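Local coordinates for protein nicotinate-nucleotide pyrophosphorylase (Pyrococcus furiosus, PDB 2I14) that probably catalyses the ATP-dependent transfer of phosphoribosyl from phosphoribosyl pyrophosphate to nicotinate, forming nicotinate mononucleotide for NAD synthesis, at residues 48-53 with 304-309; 57-62 with 85-90; 61-66 with 116-121. All blocks are in the same frame, centred on the assembly; numbering follows the deposited sequence.

Contact 1 (48-53 with 304-309); sequences VTTTSL and VDFALD
Val48 pushes its two methyls into the notch between Leu308 and Phe306. Its CG2 meets CD2 of Leu308 at 3.5 Å, the side chains crossing near a right angle. Its CG1, turned anti to the backbone N (chi1 172°), approaches the Phe306 ring obliquely, 4.0 Å from CD2. These residues sit where strand 43-49 pairs antiparallel with the start of strand 307-313; here the chain, having left 291-294, the last strand in sequence of the parallel sheet, joins the large antiparallel sheet next to 43-49. The evidence is a reciprocal pair of bonds: Thr49 N to Ala307 O at 3.1 Å, and Ala307 N to Thr49 O at 2.8 Å. On the 304 side of that pair, segment 304-309 bends through an inverse gamma turn centred on Asp305, and packing takes over from pairing. Val304 CG1 lies 3.9 Å above the centre of the Phe306 ring, and CD2 of Leu53 lies beside the same Val304 CG1 at 3.8 Å, the two side chains pointing the same way. The Thr50 methyl is modelled beside Val304 and the ring, but the detail there is doubtful. Asp305 OD2 makes a weak hydrogen bond to His144 of the third subunit, a residue of the pocket for the bound phosphoribosyl pyrophosphate analogue (PCP).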
loop_
_atom_site.group_PDB
_atom_site.type_symbol
_atom_site.label_atom_id
_atom_site.label_comp_id
_atom_site.label_asym_id
_atom_site.label_seq_id
_atom_site.Cartn_x
_atom_site.Cartn_y
_atom_site.Cartn_z
ATOM N N VAL A 48 21.908 32.303 1.430
ATOM C CA VAL A 48 21.885 31.032 2.132
ATOM C C VAL A 48 20.421 30.619 2.254
ATOM O O VAL A 48 19.613 31.326 2.868
ATOM C CB VAL A 48 22.513 31.135 3.516
ATOM C CG1 VAL A 48 22.292 29.847 4.262
ATOM C CG2 VAL A 48 23.997 31.377 3.383
ATOM N N THR A 49 20.076 29.493 1.634
ATOM C CA THR A 49 18.697 28.975 1.662
ATOM C C THR A 49 18.670 27.444 1.619
ATOM O O THR A 49 19.696 26.782 1.721
ATOM C CB THR A 49 17.898 29.440 0.430
ATOM O OG1 THR A 49 18.492 28.852 -0.732
ATOM C CG2 THR A 49 17.934 30.957 0.275
ATOM N N THR A 50 17.475 26.895 1.486
ATOM C CA THR A 50 17.291 25.451 1.348
ATOM C C THR A 50 16.141 25.362 0.396
ATOM O O THR A 50 15.269 26.237 0.383
ATOM C CB THR A 50 16.822 24.703 2.629
ATOM O OG1 THR A 50 15.575 25.240 3.080
ATOM C CG2 THR A 50 17.820 24.827 3.713
ATOM N N THR A 51 16.132 24.301 -0.396
ATOM C CA THR A 51 15.059 24.100 -1.357
ATOM C C THR A 51 14.052 23.170 -0.716
ATOM O O THR A 51 12.991 22.907 -1.269
ATOM C CB THR A 51 15.583 23.464 -2.653
ATOM O OG1 THR A 51 16.308 22.273 -2.331
ATOM C CG2 THR A 51 16.496 24.433 -3.394
ATOM N N SER A 52 14.398 22.688 0.472
ATOM C CA SER A 52 13.528 21.787 1.207
ATOM C C SER A 52 13.956 21.711 2.658
ATOM O O SER A 52 15.068 22.080 3.012
ATOM C CB SER A 52 13.636 20.388 0.624
ATOM O OG SER A 52 14.933 19.877 0.907
ATOM N N LEU A 53 13.066 21.208 3.492
ATOM C CA LEU A 53 13.350 21.017 4.903
ATOM C C LEU A 53 13.231 19.515 5.102
ATOM O O LEU A 53 12.585 18.827 4.327
ATOM C CB LEU A 53 12.313 21.752 5.766
ATOM C CG LEU A 53 12.400 23.278 5.684
ATOM C CD1 LEU A 53 11.090 23.896 6.133
ATOM C CD2 LEU A 53 13.578 23.758 6.523
ATOM N N VAL A 304 19.505 20.790 8.028
ATOM C CA VAL A 304 18.678 21.488 7.040
ATOM C C VAL A 304 19.627 21.694 5.873
ATOM O O VAL A 304 20.667 22.306 6.043
ATOM C CB VAL A 304 18.192 22.862 7.585
ATOM C CG1 VAL A 304 17.343 23.575 6.553
ATOM C CG2 VAL A 304 17.390 22.653 8.858
ATOM N N ASP A 305 19.279 21.162 4.704
ATOM C CA ASP A 305 20.142 21.256 3.519
ATOM C C ASP A 305 20.359 22.710 3.127
ATOM O O ASP A 305 19.827 23.168 2.115
ATOM C CB ASP A 305 19.525 20.482 2.329
ATOM C CG ASP A 305 20.588 19.904 1.375
ATOM O OD1 ASP A 305 20.246 19.492 0.229
ATOM O OD2 ASP A 305 21.774 19.852 1.780
ATOM N N PHE A 306 21.134 23.430 3.937
ATOM C CA PHE A 306 21.436 24.846 3.699
ATOM C C PHE A 306 22.553 25.004 2.664
ATOM O O PHE A 306 23.568 24.323 2.739
ATOM C CB PHE A 306 21.842 25.524 5.023
ATOM C CG PHE A 306 20.695 26.146 5.773
ATOM C CD1 PHE A 306 20.600 26.025 7.157
ATOM C CD2 PHE A 306 19.713 26.866 5.100
ATOM C CE1 PHE A 306 19.541 26.607 7.865
ATOM C CE2 PHE A 306 18.645 27.453 5.796
ATOM C CZ PHE A 306 18.562 27.320 7.185
ATOM N N ALA A 307 22.369 25.896 1.699
ATOM C CA ALA A 307 23.397 26.104 0.690
ATOM C C ALA A 307 23.708 27.580 0.470
ATOM O O ALA A 307 22.825 28.427 0.549
ATOM C CB ALA A 307 22.976 25.458 -0.623
ATOM N N LEU A 308 24.975 27.876 0.198
ATOM C CA LEU A 308 25.422 29.245 -0.054
ATOM C C LEU A 308 25.574 29.440 -1.567
ATOM O O LEU A 308 26.433 28.820 -2.202
ATOM C CB LEU A 308 26.769 29.487 0.646
ATOM C CG LEU A 308 27.437 30.863 0.530
ATOM C CD1 LEU A 308 28.009 31.104 -0.868
ATOM C CD2 LEU A 308 26.409 31.926 0.874
ATOM N N ASP A 309 24.748 30.300 -2.150
ATOM C CA ASP A 309 24.825 30.541 -3.591
ATOM C C ASP A 309 24.830 32.016 -3.978
ATOM O O ASP A 309 23.941 32.768 -3.583
ATOM C CB ASP A 309 23.653 29.878 -4.309
ATOM C CG ASP A 309 23.468 28.432 -3.917
ATOM O OD1 ASP A 309 24.475 27.703 -3.789
ATOM O OD2 ASP A 309 22.305 28.018 -3.749
#

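Contact 2 (57-62 with 85-90); sequences WRWGVL and GTIFHP
Ile87 sits between Trp59 and Val61 and touches both with separate branches. A chi1 of -62° sends CG2 anti to the backbone N, where it lies 3.8 Å from Trp59 CB, while CD1 crosses obliquely to Val61 CG2 at 3.9 Å. With an alanine here both branches are lost, which would probably open a gap beside Trp59 CB and Val61 CG2. On the opposite face, Phe88 turns its ring back to Gly60, with CG between the backbone N and the carbonyl carbon (chi1 76°) and CD1 3.3 Å from Gly60 O, an oblique approach. A CB on Gly60 would point to that same face and probably crowd the ring, consistent with a glycine here; CB of Leu62 flanks ring atom CD1 of Phe88 at 4.3 Å. Between these faces runs a small two-stranded antiparallel sheet, 60-61 with 87-88. Its hydrogen-bonded pair joins Gly60 N to Phe88 O at 3.2 Å and Phe88 N to Gly60 O at 3.1 Å. Leu62 extends the ladder, its N bonding Thr86 O at 2.9 Å and its O taking the N-H of Gly85. At the other end, nearer the surface, His89 ND1 makes a weak but fairly straight bond (160° at the hydrogen) to Arg58 O at 3.3 Å. Tyr338 meets the His89 ring edge-to-face and bonds Ile87 O through its hydroxyl.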
loop_
_atom_site.group_PDB
_atom_site.type_symbol
_atom_site.label_atom_id
_atom_site.label_comp_id
_atom_site.label_asym_id
_atom_site.label_seq_id
_atom_site.Cartn_x
_atom_site.Cartn_y
_atom_site.Cartn_z
ATOM N N TRP A 57 9.032 19.060 5.715
ATOM C CA TRP A 57 8.300 19.809 6.718
ATOM C C TRP A 57 8.003 21.170 6.104
ATOM O O TRP A 57 8.676 21.591 5.160
ATOM C CB TRP A 57 9.143 19.963 7.981
ATOM C CG TRP A 57 9.265 18.704 8.788
ATOM C CD1 TRP A 57 8.354 17.692 8.872
ATOM C CD2 TRP A 57 10.302 18.384 9.723
ATOM N NE1 TRP A 57 8.749 16.768 9.808
ATOM C CE2 TRP A 57 9.942 17.168 10.346
ATOM C CE3 TRP A 57 11.502 19.012 10.096
ATOM C CZ2 TRP A 57 10.728 16.566 11.319
ATOM C CZ3 TRP A 57 12.290 18.414 11.071
ATOM C CH2 TRP A 57 11.896 17.199 11.672
ATOM N N ARG A 58 6.994 21.846 6.628
ATOM C CA ARG A 58 6.608 23.147 6.108
ATOM C C ARG A 58 7.484 24.308 6.591
ATOM O O ARG A 58 7.733 25.247 5.845
ATOM C CB ARG A 58 5.150 23.441 6.470
ATOM C CG ARG A 58 4.107 22.493 5.882
ATOM C CD ARG A 58 3.911 22.681 4.386
ATOM N NE ARG A 58 2.617 22.147 3.954
ATOM C CZ ARG A 58 2.262 21.949 2.683
ATOM N NH1 ARG A 58 3.108 22.236 1.693
ATOM N NH2 ARG A 58 1.051 21.468 2.400
ATOM N N TRP A 59 7.943 24.247 7.839
ATOM C CA TRP A 59 8.768 25.305 8.402
ATOM C C TRP A 59 9.932 24.727 9.176
ATOM O O TRP A 59 9.956 23.547 9.482
ATOM C CB TRP A 59 7.941 26.141 9.379
ATOM C CG TRP A 59 7.862 25.508 10.756
ATOM C CD1 TRP A 59 8.880 25.398 11.706
ATOM C CD2 TRP A 59 6.761 24.799 11.282
ATOM N NE1 TRP A 59 8.455 24.644 12.777
ATOM C CE2 TRP A 59 7.160 24.266 12.545
ATOM C CE3 TRP A 59 5.474 24.553 10.815
ATOM C CZ2 TRP A 59 6.311 23.509 13.332
ATOM C CZ3 TRP A 59 4.624 23.799 11.597
ATOM C CH2 TRP A 59 5.044 23.282 12.846
ATOM N N GLY A 60 10.864 25.594 9.546
ATOM C CA GLY A 60 12.012 25.187 10.339
ATOM C C GLY A 60 12.388 26.320 11.286
ATOM O O GLY A 60 11.888 27.443 11.141
ATOM N N VAL A 61 13.261 26.045 12.252
ATOM C CA VAL A 61 13.690 27.069 13.213
ATOM C C VAL A 61 15.132 27.465 12.946
ATOM O O VAL A 61 16.029 26.636 13.068
ATOM C CB VAL A 61 13.585 26.559 14.677
ATOM C CG1 VAL A 61 14.192 27.582 15.627
ATOM C CG2 VAL A 61 12.130 26.275 15.040
ATOM N N LEU A 62 15.354 28.732 12.598
ATOM C CA LEU A 62 16.698 29.220 12.308
ATOM C C LEU A 62 17.601 29.213 13.531
ATOM O O LEU A 62 17.228 29.746 14.577
ATOM C CB LEU A 62 16.643 30.641 11.778
ATOM C CG LEU A 62 17.627 31.008 10.660
ATOM C CD1 LEU A 62 17.949 32.500 10.778
ATOM C CD2 LEU A 62 18.914 30.177 10.746
ATOM N N GLY A 85 16.512 32.086 15.697
ATOM C CA GLY A 85 15.257 31.604 16.235
ATOM C C GLY A 85 14.067 31.894 15.343
ATOM O O GLY A 85 12.970 31.416 15.600
ATOM N N THR A 86 14.272 32.679 14.296
ATOM C CA THR A 86 13.186 32.994 13.376
ATOM C C THR A 86 12.656 31.750 12.652
ATOM O O THR A 86 13.413 30.850 12.267
ATOM C CB THR A 86 13.634 34.006 12.291
ATOM O OG1 THR A 86 14.099 35.203 12.914
ATOM C CG2 THR A 86 12.483 34.348 11.354
ATOM N N ILE A 87 11.346 31.703 12.465
ATOM C CA ILE A 87 10.744 30.594 11.758
ATOM C C ILE A 87 10.994 30.949 10.312
ATOM O O ILE A 87 10.790 32.094 9.920
ATOM C CB ILE A 87 9.235 30.547 12.010
ATOM C CG1 ILE A 87 8.976 30.335 13.510
ATOM C CG2 ILE A 87 8.584 29.476 11.140
ATOM C CD1 ILE A 87 9.625 29.094 14.105
ATOM N N PHE A 88 11.457 29.995 9.518
ATOM C CA PHE A 88 11.712 30.273 8.105
ATOM C C PHE A 88 11.169 29.194 7.169
ATOM O O PHE A 88 10.609 28.181 7.597
ATOM C CB PHE A 88 13.209 30.434 7.846
ATOM C CG PHE A 88 13.947 29.138 7.829
ATOM C CD1 PHE A 88 14.233 28.477 9.006
ATOM C CD2 PHE A 88 14.313 28.554 6.628
ATOM C CE1 PHE A 88 14.871 27.260 8.984
ATOM C CE2 PHE A 88 14.952 27.338 6.601
ATOM C CZ PHE A 88 15.232 26.691 7.777
ATOM N N HIS A 89 11.370 29.411 5.877
ATOM C CA HIS A 89 10.885 28.481 4.870
ATOM C C HIS A 89 11.864 28.300 3.729
ATOM O O HIS A 89 12.893 28.972 3.647
ATOM C CB HIS A 89 9.555 28.985 4.307
ATOM C CG HIS A 89 8.580 29.415 5.357
ATOM N ND1 HIS A 89 7.972 28.524 6.214
ATOM C CD2 HIS A 89 8.114 30.640 5.696
ATOM C CE1 HIS A 89 7.168 29.181 7.031
ATOM N NE2 HIS A 89 7.238 30.467 6.738
ATOM N N PRO A 90 11.557 27.361 2.833
ATOM C CA PRO A 90 12.453 27.135 1.697
ATOM C C PRO A 90 12.460 28.356 0.785
ATOM O O PRO A 90 11.497 29.108 0.741
ATOM C CB PRO A 90 11.841 25.915 1.027
ATOM C CG PRO A 90 11.242 25.165 2.186
ATOM C CD PRO A 90 10.579 26.263 2.963
#

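Contact 3 (61-66 with 116-121); sequences VLVGVE and SQASGI
Ser119 OG accepts the backbone N-H of Val63 at 3.0 Å, with 147° at the hydrogen. The same hydroxyl makes a weak hydrogen bond to Leu115 O one turn earlier in helix 108-131. With OG beside its own backbone N (chi1 -75°), the hydroxyl can reach both the preceding turn and the crossing chain. CD2 of Leu62 passes 3.7 Å from OG. Val61 O lies 3.3 Å from Ser119 CA in a CA-H...O contact. Next to this polar point, Val63 points its side chain at the helix. Its CG1, anti to the backbone N, abuts Ala118 CB at 3.4 Å, and CG2 lies 4.1 Å from Ala118 O. Ala122, one turn on from Ala118, also touches Val63. The small side chains on this side of the helix suit a backbone approach of 4.6 Å between the CA atoms of Val63 and Ser119. Directly after this point the chain turns into helix 65-72, with Gly64 at the N-cap position; its backbone angles (phi 113°, psi -3°) are ones a side chain would make unfavourable, as suits a glycine. Glu84 takes the N-H groups of Gly64 and Glu66 at that helix start. An amide buried where the chain leaves the small sheet is thus satisfied by a helix hydroxyl, and this one directional bond is consistent with a fixed register for Val63, with carbon packing and a CA-H...O contact around it.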
loop_
_atom_site.group_PDB
_atom_site.type_symbol
_atom_site.label_atom_id
_atom_site.label_comp_id
_atom_site.label_asym_id
_atom_site.label_seq_id
_atom_site.Cartn_x
_atom_site.Cartn_y
_atom_site.Cartn_z
ATOM N N VAL A 61 13.261 26.045 12.252
ATOM C CA VAL A 61 13.690 27.069 13.213
ATOM C C VAL A 61 15.132 27.465 12.946
ATOM O O VAL A 61 16.029 26.636 13.068
ATOM C CB VAL A 61 13.585 26.559 14.677
ATOM C CG1 VAL A 61 14.192 27.582 15.627
ATOM C CG2 VAL A 61 12.130 26.275 15.040
ATOM N N LEU A 62 15.354 28.732 12.598
ATOM C CA LEU A 62 16.698 29.220 12.308
ATOM C C LEU A 62 17.601 29.213 13.531
ATOM O O LEU A 62 17.228 29.746 14.577
ATOM C CB LEU A 62 16.643 30.641 11.778
ATOM C CG LEU A 62 17.627 31.008 10.660
ATOM C CD1 LEU A 62 17.949 32.500 10.778
ATOM C CD2 LEU A 62 18.914 30.177 10.746
ATOM N N VAL A 63 18.791 28.624 13.399
ATOM C CA VAL A 63 19.742 28.572 14.509
ATOM C C VAL A 63 21.204 28.601 14.075
ATOM O O VAL A 63 21.589 27.933 13.117
ATOM C CB VAL A 63 19.548 27.317 15.347
ATOM C CG1 VAL A 63 20.512 27.337 16.530
ATOM C CG2 VAL A 63 18.107 27.229 15.817
ATOM N N GLY A 64 22.022 29.365 14.793
ATOM C CA GLY A 64 23.433 29.444 14.458
ATOM C C GLY A 64 23.911 30.790 13.941
ATOM O O GLY A 64 25.101 30.972 13.678
ATOM N N VAL A 65 22.996 31.737 13.777
ATOM C CA VAL A 65 23.367 33.063 13.301
ATOM C C VAL A 65 24.529 33.623 14.144
ATOM O O VAL A 65 25.384 34.343 13.640
ATOM C CB VAL A 65 22.167 34.036 13.392
ATOM C CG1 VAL A 65 22.384 35.225 12.459
ATOM C CG2 VAL A 65 20.882 33.300 13.072
ATOM N N GLU A 66 24.552 33.284 15.427
ATOM C CA GLU A 66 25.605 33.752 16.323
ATOM C C GLU A 66 26.973 33.251 15.871
ATOM O O GLU A 66 27.790 34.025 15.373
ATOM C CB GLU A 66 25.334 33.272 17.748
ATOM C CG GLU A 66 25.904 34.167 18.843
ATOM C CD GLU A 66 25.411 33.765 20.230
ATOM O OE1 GLU A 66 26.162 33.055 20.947
ATOM O OE2 GLU A 66 24.267 34.152 20.593
ATOM N N SER A 116 23.104 24.666 9.488
ATOM C CA SER A 116 22.453 23.397 9.187
ATOM C C SER A 116 22.074 22.437 10.307
ATOM O O SER A 116 20.902 22.089 10.465
ATOM C CB SER A 116 23.290 22.640 8.172
ATOM O OG SER A 116 23.438 23.427 7.017
ATOM N N GLN A 117 23.045 21.990 11.085
ATOM C CA GLN A 117 22.730 21.026 12.119
ATOM C C GLN A 117 21.958 21.635 13.296
ATOM O O GLN A 117 21.096 20.985 13.894
ATOM C CB GLN A 117 24.024 20.361 12.588
ATOM C CG GLN A 117 23.826 19.061 13.351
ATOM C CD GLN A 117 25.152 18.421 13.797
ATOM O OE1 GLN A 117 25.153 17.348 14.410
ATOM N NE2 GLN A 117 26.283 19.075 13.483
ATOM N N ALA A 118 22.279 22.882 13.626
ATOM C CA ALA A 118 21.605 23.578 14.715
ATOM C C ALA A 118 20.147 23.741 14.321
ATOM O O ALA A 118 19.233 23.312 15.049
ATOM C CB ALA A 118 22.234 24.934 14.940
ATOM N N SER A 119 19.932 24.361 13.163
ATOM C CA SER A 119 18.584 24.561 12.650
ATOM C C SER A 119 17.833 23.242 12.630
ATOM O O SER A 119 16.639 23.190 12.947
ATOM C CB SER A 119 18.645 25.150 11.248
ATOM O OG SER A 119 18.991 26.526 11.315
ATOM N N GLY A 120 18.552 22.185 12.258
ATOM C CA GLY A 120 17.958 20.868 12.216
ATOM C C GLY A 120 17.447 20.439 13.579
ATOM O O GLY A 120 16.267 20.130 13.755
ATOM N N ILE A 121 18.335 20.423 14.563
ATOM C CA ILE A 121 17.949 20.041 15.910
ATOM C C ILE A 121 16.821 20.917 16.460
ATOM O O ILE A 121 15.866 20.410 17.060
ATOM C CB ILE A 121 19.141 20.113 16.841
ATOM C CG1 ILE A 121 20.210 19.138 16.352
ATOM C CG2 ILE A 121 18.707 19.788 18.258
ATOM C CD1 ILE A 121 21.453 19.058 17.227
#

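All three contacts are largely buried. Contact 3 lies nearest the chain centre, about 6 Å between centres, against about 12 Å for contact 2 and about 17 Å for contact 1; its touching residues are all buried, while contacts 1 and 2 each include an exposed one, Asp305 and Arg58. Contacts 1 and 2 are antiparallel strand pairings in different sheets; contact 3 sets a strand exit against helix 108-131, with one side-chain hydrogen bond in place of a ladder. Contacts 2 and 3 share Val61 and Leu62. Contact 1 meets both others, among other residues through Phe306, which packs on Phe88 and Ser119. Contact 1 reaches the second and third subunits, contact 3 the third, contact 2 neither.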